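Local atomic coordinates of SPbeta prophage-derived aminoglycoside N(3')-acetyltransferase-like protein YokD (Bacillus subtilis, PDB entry 2NYG), a protein that binds coenzyme A as a homodimer of the antibiotic N-acetyltransferase family, probably transfers acetyl groups and may contribute to antibiotic resistance. Residues 40-44 with 242-246; 176-180 with 224-229; 66-70 with 115-119. One frame throughout, in Å; residues are numbered along the deposited sequence.

Interaction 1: residues 40-44 with 242-246; sequences SSIGW and VGSAN. With COA (coenzyme A), chain G.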
# COMPACT_ATOMS: atom_id res chain seq x y z
N SER A 40 -12.74 -4.37 -4.98
CA SER A 40 -13.71 -5.44 -4.73
C SER A 40 -14.93 -5.48 -5.65
O SER A 40 -15.44 -6.56 -5.96
CB SER A 40 -14.18 -5.38 -3.27
OG SER A 40 -14.74 -4.13 -2.94
N SER A 41 -15.39 -4.33 -6.10
CA SER A 41 -16.55 -4.25 -6.96
C SER A 41 -16.34 -4.96 -8.29
O SER A 41 -17.27 -5.11 -9.08
CB SER A 41 -16.87 -2.80 -7.25
OG SER A 41 -15.76 -2.20 -7.87
N ILE A 42 -15.11 -5.39 -8.53
CA ILE A 42 -14.80 -6.04 -9.79
C ILE A 42 -15.03 -7.54 -9.77
O ILE A 42 -15.29 -8.15 -10.82
CB ILE A 42 -13.34 -5.77 -10.20
CG1 ILE A 42 -13.11 -4.27 -10.36
CG2 ILE A 42 -13.03 -6.48 -11.50
CD1 ILE A 42 -11.67 -3.91 -10.60
N GLY A 43 -14.96 -8.12 -8.58
CA GLY A 43 -15.09 -9.56 -8.45
C GLY A 43 -13.65 -10.00 -8.28
O GLY A 43 -12.74 -9.22 -8.54
N TRP A 44 -13.42 -11.24 -7.85
CA TRP A 44 -12.06 -11.70 -7.65
C TRP A 44 -11.19 -11.51 -8.88
O TRP A 44 -11.56 -11.97 -9.96
CB TRP A 44 -12.02 -13.18 -7.27
CG TRP A 44 -10.64 -13.60 -6.86
CD1 TRP A 44 -9.97 -13.19 -5.76
CD2 TRP A 44 -9.72 -14.43 -7.60
NE1 TRP A 44 -8.70 -13.69 -5.75
CE2 TRP A 44 -8.52 -14.46 -6.87
CE3 TRP A 44 -9.81 -15.14 -8.80
CZ2 TRP A 44 -7.39 -15.17 -7.31
CZ3 TRP A 44 -8.68 -15.85 -9.24
CH2 TRP A 44 -7.49 -15.86 -8.49
N VAL A 242 -16.79 -3.61 -16.02
CA VAL A 242 -15.39 -4.02 -16.04
C VAL A 242 -15.38 -5.12 -14.99
O VAL A 242 -15.24 -4.87 -13.78
CB VAL A 242 -14.45 -2.89 -15.62
CG1 VAL A 242 -13.07 -3.44 -15.39
CG2 VAL A 242 -14.41 -1.84 -16.70
N GLY A 243 -15.55 -6.36 -15.45
CA GLY A 243 -15.63 -7.47 -14.52
C GLY A 243 -17.07 -7.45 -14.01
O GLY A 243 -18.01 -7.50 -14.81
N SER A 244 -17.26 -7.36 -12.71
CA SER A 244 -18.63 -7.31 -12.21
C SER A 244 -18.96 -5.91 -11.68
O SER A 244 -20.04 -5.68 -11.14
CB SER A 244 -18.86 -8.39 -11.14
OG SER A 244 -18.01 -8.19 -10.03
N ALA A 245 -18.03 -4.97 -11.88
CA ALA A 245 -18.22 -3.60 -11.44
C ALA A 245 -18.86 -2.75 -12.53
O ALA A 245 -18.58 -2.92 -13.70
CB ALA A 245 -16.88 -2.99 -11.06
N ASN A 246 -19.72 -1.83 -12.10
CA ASN A 246 -20.43 -0.93 -13.02
C ASN A 246 -19.59 0.30 -13.22
O ASN A 246 -19.20 0.95 -12.26
CB ASN A 246 -21.79 -0.54 -12.44
CG ASN A 246 -22.77 -1.68 -12.45
OD1 ASN A 246 -23.24 -2.12 -11.40
ND2 ASN A 246 -23.07 -2.18 -13.64
N1A COA G . -10.41 -9.11 -6.46
C2A COA G . -11.48 -8.37 -5.94
N3A COA G . -11.38 -7.87 -4.66
C4A COA G . -10.26 -8.10 -3.90
C5A COA G . -9.16 -8.83 -4.38
C6A COA G . -9.24 -9.35 -5.68
N6A COA G . -8.24 -10.05 -6.20
N7A COA G . -8.21 -8.88 -3.40
C8A COA G . -8.69 -8.19 -2.32
N9A COA G . -9.97 -7.71 -2.64
C1B COA G . -10.93 -6.92 -1.83
C2B COA G . -10.71 -6.90 -0.29
O2B COA G . -11.03 -8.14 0.38
C3B COA G . -11.59 -5.75 0.15
O3B COA G . -12.91 -6.36 0.32
P3B COA G . -13.86 -6.19 1.64
O7A COA G . -13.19 -5.24 2.66
O8A COA G . -14.00 -7.52 2.34
O9A COA G . -15.21 -5.70 1.19
C4B COA G . -11.54 -4.75 -1.04
O4B COA G . -11.11 -5.54 -2.18
C5B COA G . -10.54 -3.56 -0.85
O5B COA G . -10.64 -2.75 -2.06
P1A COA G . -10.79 -1.17 -1.95
O1A COA G . -10.90 -0.55 -3.30
O2A COA G . -9.60 -0.58 -1.17
O3A COA G . -12.07 -1.04 -1.09
P2A COA G . -13.58 -1.22 -1.59
O4A COA G . -14.19 -2.32 -0.79
O5A COA G . -13.70 -1.54 -3.07
O6A COA G . -14.12 0.28 -1.25
CBP COA G . -13.79 2.65 -2.06
CCP COA G . -14.38 1.23 -2.29
CDP COA G . -13.58 2.93 -0.55
CEP COA G . -12.47 2.71 -2.86
CAP COA G . -14.87 3.71 -2.49
OAP COA G . -16.05 2.97 -2.88
C9P COA G . -14.47 4.64 -3.66
O9P COA G . -15.26 4.56 -4.76
N8P COA G . -13.40 5.48 -3.68
C7P COA G . -12.99 6.19 -4.92
C6P COA G . -11.50 6.23 -5.25

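Interaction 2: residues 176-180 with 224-229; sequences ADFDS and FQEVGQ. With COA (coenzyme A), chain G.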
# COMPACT_ATOMS: atom_id res chain seq x y z
N ALA A 176 -16.97 2.86 -8.81
CA ALA A 176 -17.32 3.98 -7.93
C ALA A 176 -18.44 4.82 -8.51
O ALA A 176 -18.74 4.74 -9.69
CB ALA A 176 -16.12 4.86 -7.69
N ASP A 177 -19.06 5.63 -7.66
CA ASP A 177 -20.14 6.50 -8.11
C ASP A 177 -19.63 7.94 -8.16
O ASP A 177 -18.46 8.21 -7.91
CB ASP A 177 -21.35 6.41 -7.17
CG ASP A 177 -22.68 6.55 -7.91
OD1 ASP A 177 -22.78 7.40 -8.84
OD2 ASP A 177 -23.63 5.82 -7.56
N PHE A 178 -20.54 8.86 -8.48
CA PHE A 178 -20.21 10.27 -8.59
C PHE A 178 -19.70 10.94 -7.32
O PHE A 178 -18.92 11.89 -7.39
CB PHE A 178 -21.42 11.02 -9.09
CG PHE A 178 -21.72 10.78 -10.54
CD1 PHE A 178 -22.91 10.17 -10.93
CD2 PHE A 178 -20.81 11.18 -11.52
CE1 PHE A 178 -23.20 9.96 -12.28
CE2 PHE A 178 -21.09 10.98 -12.86
CZ PHE A 178 -22.28 10.37 -13.25
N ASP A 179 -20.14 10.45 -6.18
CA ASP A 179 -19.74 11.01 -4.89
C ASP A 179 -18.23 10.98 -4.71
O ASP A 179 -17.73 11.55 -3.75
CB ASP A 179 -20.40 10.24 -3.75
CG ASP A 179 -19.89 8.82 -3.63
OD1 ASP A 179 -19.90 8.10 -4.65
OD2 ASP A 179 -19.47 8.43 -2.53
N SER A 180 -17.54 10.31 -5.63
CA SER A 180 -16.08 10.17 -5.60
C SER A 180 -15.38 10.95 -6.69
O SER A 180 -14.17 10.93 -6.75
CB SER A 180 -15.66 8.72 -5.78
OG SER A 180 -16.24 7.85 -4.83
N PHE A 224 -22.05 16.12 -4.80
CA PHE A 224 -21.48 15.50 -5.99
C PHE A 224 -22.33 14.40 -6.59
O PHE A 224 -22.41 14.29 -7.80
CB PHE A 224 -20.08 14.96 -5.71
CG PHE A 224 -19.05 16.03 -5.48
CD1 PHE A 224 -19.44 17.37 -5.36
CD2 PHE A 224 -17.70 15.71 -5.33
CE1 PHE A 224 -18.51 18.35 -5.08
CE2 PHE A 224 -16.76 16.70 -5.05
CZ PHE A 224 -17.16 18.02 -4.93
N GLN A 225 -22.96 13.61 -5.74
CA GLN A 225 -23.81 12.53 -6.21
C GLN A 225 -25.01 13.11 -6.97
O GLN A 225 -25.46 12.53 -7.95
CB GLN A 225 -24.29 11.68 -5.05
CG GLN A 225 -25.08 10.46 -5.48
CD GLN A 225 -24.31 9.61 -6.46
OE1 GLN A 225 -23.09 9.50 -6.38
NE2 GLN A 225 -25.03 8.97 -7.38
N GLU A 226 -25.50 14.26 -6.51
CA GLU A 226 -26.63 14.90 -7.17
C GLU A 226 -26.15 15.56 -8.46
O GLU A 226 -26.81 15.49 -9.49
CB GLU A 226 -27.25 15.96 -6.27
CG GLU A 226 -28.73 16.15 -6.50
CD GLU A 226 -29.30 17.36 -5.77
OE1 GLU A 226 -29.01 17.52 -4.56
OE2 GLU A 226 -30.05 18.13 -6.41
N VAL A 227 -24.99 16.19 -8.39
CA VAL A 227 -24.44 16.85 -9.57
C VAL A 227 -24.23 15.87 -10.72
O VAL A 227 -24.58 16.16 -11.86
CB VAL A 227 -23.11 17.52 -9.24
CG1 VAL A 227 -22.55 18.21 -10.47
CG2 VAL A 227 -23.30 18.49 -8.08
N GLY A 228 -23.66 14.71 -10.40
CA GLY A 228 -23.39 13.70 -11.41
C GLY A 228 -24.66 13.14 -12.00
O GLY A 228 -24.73 12.84 -13.19
N GLN A 229 -25.68 13.00 -11.18
CA GLN A 229 -26.93 12.44 -11.68
C GLN A 229 -27.65 13.43 -12.60
O GLN A 229 -28.41 13.04 -13.48
CB GLN A 229 -27.80 12.00 -10.50
CG GLN A 229 -27.47 10.57 -10.02
CD GLN A 229 -28.18 10.14 -8.73
OE1 GLN A 229 -29.37 10.40 -8.54
NE2 GLN A 229 -27.45 9.46 -7.85
N1A COA G . -10.41 -9.11 -6.46
C2A COA G . -11.48 -8.37 -5.94
N3A COA G . -11.38 -7.87 -4.66
C4A COA G . -10.26 -8.10 -3.90
C5A COA G . -9.16 -8.83 -4.38
C6A COA G . -9.24 -9.35 -5.68
N6A COA G . -8.24 -10.05 -6.20
N7A COA G . -8.21 -8.88 -3.40
C8A COA G . -8.69 -8.19 -2.32
N9A COA G . -9.97 -7.71 -2.64
C1B COA G . -10.93 -6.92 -1.83
C2B COA G . -10.71 -6.90 -0.29
O2B COA G . -11.03 -8.14 0.38
C3B COA G . -11.59 -5.75 0.15
O3B COA G . -12.91 -6.36 0.32
P3B COA G . -13.86 -6.19 1.64
O7A COA G . -13.19 -5.24 2.66
O8A COA G . -14.00 -7.52 2.34
O9A COA G . -15.21 -5.70 1.19
C4B COA G . -11.54 -4.75 -1.04
O4B COA G . -11.11 -5.54 -2.18
C5B COA G . -10.54 -3.56 -0.85
O5B COA G . -10.64 -2.75 -2.06
P1A COA G . -10.79 -1.17 -1.95
O1A COA G . -10.90 -0.55 -3.30
O2A COA G . -9.60 -0.58 -1.17
O3A COA G . -12.07 -1.04 -1.09
P2A COA G . -13.58 -1.22 -1.59
O4A COA G . -14.19 -2.32 -0.79
O5A COA G . -13.70 -1.54 -3.07
O6A COA G . -14.12 0.28 -1.25
CBP COA G . -13.79 2.65 -2.06
CCP COA G . -14.38 1.23 -2.29
CDP COA G . -13.58 2.93 -0.55
CEP COA G . -12.47 2.71 -2.86
CAP COA G . -14.87 3.71 -2.49
OAP COA G . -16.05 2.97 -2.88
C9P COA G . -14.47 4.64 -3.66
O9P COA G . -15.26 4.56 -4.76
N8P COA G . -13.40 5.48 -3.68
C7P COA G . -12.99 6.19 -4.92
C6P COA G . -11.50 6.23 -5.25

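Interaction 3: residues 66-70 with 115-119; sequences IVMPS and IVELF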
# COMPACT_ATOMS: atom_id res chain seq x y z
N ILE A 66 -2.35 7.97 -16.89
CA ILE A 66 -3.35 7.63 -15.90
C ILE A 66 -3.06 8.36 -14.59
O ILE A 66 -1.96 8.30 -14.05
CB ILE A 66 -3.47 6.11 -15.62
CG1 ILE A 66 -2.21 5.57 -14.99
CG2 ILE A 66 -3.70 5.37 -16.92
CD1 ILE A 66 -2.24 4.08 -14.89
N VAL A 67 -4.07 9.09 -14.12
CA VAL A 67 -3.96 9.86 -12.90
C VAL A 67 -4.95 9.33 -11.86
O VAL A 67 -6.02 8.82 -12.20
CB VAL A 67 -4.28 11.37 -13.16
CG1 VAL A 67 -4.15 12.16 -11.87
CG2 VAL A 67 -3.35 11.94 -14.21
N MET A 68 -4.58 9.44 -10.59
CA MET A 68 -5.44 9.00 -9.52
C MET A 68 -5.25 9.93 -8.36
O MET A 68 -4.18 10.48 -8.16
CB MET A 68 -5.08 7.58 -9.06
CG MET A 68 -5.36 6.50 -10.06
SD MET A 68 -5.08 4.86 -9.37
CE MET A 68 -4.63 3.92 -10.81
N PRO A 69 -6.31 10.13 -7.57
CA PRO A 69 -6.24 11.01 -6.41
C PRO A 69 -5.57 10.18 -5.32
O PRO A 69 -5.88 9.01 -5.16
CB PRO A 69 -7.70 11.30 -6.13
CG PRO A 69 -8.35 10.02 -6.46
CD PRO A 69 -7.68 9.61 -7.75
N SER A 70 -4.63 10.77 -4.59
CA SER A 70 -3.93 10.04 -3.55
C SER A 70 -3.87 10.82 -2.25
O SER A 70 -2.81 10.97 -1.65
CB SER A 70 -2.52 9.70 -4.01
OG SER A 70 -1.85 10.86 -4.45
N ILE A 115 -6.15 -0.09 -4.85
CA ILE A 115 -5.48 0.14 -6.12
C ILE A 115 -4.63 1.42 -6.10
O ILE A 115 -3.49 1.42 -6.56
CB ILE A 115 -6.49 0.21 -7.25
CG1 ILE A 115 -6.99 -1.20 -7.55
CG2 ILE A 115 -5.86 0.82 -8.49
CD1 ILE A 115 -8.29 -1.25 -8.34
N VAL A 116 -5.19 2.50 -5.57
CA VAL A 116 -4.45 3.76 -5.51
C VAL A 116 -3.27 3.64 -4.57
O VAL A 116 -2.21 4.21 -4.82
CB VAL A 116 -5.35 4.91 -5.02
CG1 VAL A 116 -4.49 6.13 -4.67
CG2 VAL A 116 -6.35 5.28 -6.09
N GLU A 117 -3.44 2.90 -3.48
CA GLU A 117 -2.37 2.76 -2.51
C GLU A 117 -1.18 2.02 -3.11
O GLU A 117 -0.02 2.34 -2.82
CB GLU A 117 -2.87 2.05 -1.24
CG GLU A 117 -1.79 1.85 -0.18
CD GLU A 117 -1.23 3.15 0.37
OE1 GLU A 117 -1.33 4.20 -0.30
OE2 GLU A 117 -0.65 3.13 1.47
N LEU A 118 -1.46 1.04 -3.95
CA LEU A 118 -0.42 0.29 -4.60
C LEU A 118 0.11 1.07 -5.80
O LEU A 118 1.30 1.06 -6.09
CB LEU A 118 -0.95 -1.05 -5.07
CG LEU A 118 0.15 -1.84 -5.77
CD1 LEU A 118 1.25 -2.17 -4.77
CD2 LEU A 118 -0.43 -3.08 -6.37
N PHE A 119 -0.79 1.76 -6.50
CA PHE A 119 -0.42 2.51 -7.68
C PHE A 119 0.57 3.63 -7.38
O PHE A 119 1.38 4.00 -8.24
CB PHE A 119 -1.67 3.09 -8.34
CG PHE A 119 -1.39 3.78 -9.63
CD1 PHE A 119 -0.93 3.05 -10.73
CD2 PHE A 119 -1.54 5.16 -9.75
CE1 PHE A 119 -0.62 3.68 -11.92
CE2 PHE A 119 -1.23 5.79 -10.94
CZ PHE A 119 -0.77 5.05 -12.02

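Interaction 1: residues 40-44 with 242-246
Ser244 meets Ile42 through a backbone hydrogen bond, from Ser244 N to Ile42 O at 2.8 Å. The N-H points well at the oxygen (152°), but the donor stands above the carbonyl plane. Ser244 OG has one proton and two carbonyls near it, Ile42 O at 2.8 Å and Ser41 O. Which one takes it is not settled, and either bond is weak. With OG between its own N and carbonyl carbon (chi1 61°), the hydroxyl is turned back onto the 40-44 loop.

The apolar part is small. Ala245 CB sits 4.0 Å from Ile42 CG1. Ile42 CB faces away, yet its CG2 touches the type II' turn, 3.6 Å from Val242 O. This turn links hairpin strands 238-242 and 245-251. Positive phi suits Gly243, and without a side chain it lets the turn approach Ile42 CG2.

On the ligand side, Ser40 OG lies 2.8 Å from O5A and 2.9 Å from O4A, two oxygens of one phosphate. It bonds to one or the other. At the adenine, Gly43 O is near C2A and Trp44 CA near N1A.

One firm backbone bond and a weak hydroxyl contact thus tie the back of the coenzyme A loop to the hairpin turn.

Interaction 2: residues 176-180 with 224-229
The short 3-10 segment 178-180 lies against the N-terminal part of helix 224-234, and the backbones come nearest at Asp179 and Gln225, with CA atoms 4.5 Å apart.

Gln225 makes the polar contacts. Its CG is anti to the backbone N (chi1 -175°) and the chain bends at chi2, which brings the amide over to the loop. NE2 donates to Asp177 OD1 at 3.1 Å, with an N-H angle of 151°. The aspartate oxygen lies in the amide plane, but NE2 comes from above the carboxylate plane, and the two flat groups are nearly perpendicular (84°). Asp177 OD1 also accepts the N-H of Phe178 at 2.7 Å, on its anti lone pair. The other end of the amide, Gln225 OE1, takes a weak hydrogen bond from Asp179 N at 3.1 Å. One glutamine thus holds both a side chain and a backbone N-H of the loop.

The apolar contact is made by Phe178. One face of its ring lies on Gly228, whose CA is 3.5 Å from the ring centroid and close to the normal, a CH-pi contact. Gly228 O is over the same ring, 3.4 Å from Phe178 CE1. Glycine brings the helix backbone itself against the ring. Beside it, Phe224 CB packs on Asp179 CA at 4.0 Å.

Asp177 OD1 also forms a salt bridge with Arg248 of strand 245-251. A weak bond from Ser180 OG to O9P, which Ala176 CB also touches, joins the contact to the pantetheine arm of coenzyme A. Phe178 also touches Met237. Behind the helix, Phe224 packs on Phe263 and Val227 on Ala259 and Trp262, so helix 224-234 lies between the loop after strand 170-174 and helix 252-268.

Interaction 3: residues 66-70 with 115-119
Strand 66-69 and helix 115-119 run at 117° to each other, and their axes approach to 9.1 Å. No hydrogen bond joins them. The backbones come nearest at Ser70 and Val116.

Met68 is central. Its chain is extended beyond CG (chi2 -173°), which carries the methyl onto the Phe119 ring. CE lies over one face, 3.6 Å from the ring centroid and offset toward the rim, a CH-pi contact. The sulfur is farther off, 4.3 Å from the same centroid and oblique to the ring, in a Met-aromatic contact. Met68 SD also touches Val116 CG2 at 3.5 Å, where the two side chains lie alongside one another, running opposite ways.

This is helix-on-sheet packing within an alpha/beta core. Strand 65-69 runs between strands 32-37 and 135-139 of the mixed sheet, and helix 114-119 lies against it. Gln114, at the start of that helix, binds coenzyme A.

With CG anti to the backbone N (chi1 -174°), the Phe119 ring is sent out toward the strand, and its CZ end meets Ile66. There CZ is close to both CG1 and CD1 of Ile66. The ring also packs on Trp138 of strand 135-139 and Ile53 of helix 48-60. At the other end of the contact, the CG1 branch of Val116 meets Pro69 O at 3.2 Å and lies 4.1 Å from Ser70 CB.

Overall arrangement
The three contacts are spread round coenzyme A. Their centres are 17 to 19 Å apart, and nearest atoms of each pair are about 5 or 6 Å apart, so none touches another. Interactions 1 and 2 both touch the ligand: 40-44 at the adenine and pyrophosphate, 176-180 at the pantetheine arm. Interaction 3 lies deeper, with the side chain of Pro69 about 5 Å from coenzyme A. Its helix begins with Gln114, and Ile115 is about 4 Å from Leu39, side chain to side chain. Interactions 1 and 3 reach the same mixed sheet. Along the chain, interaction 3 closes before interaction 2 opens, and interaction 1 spans both.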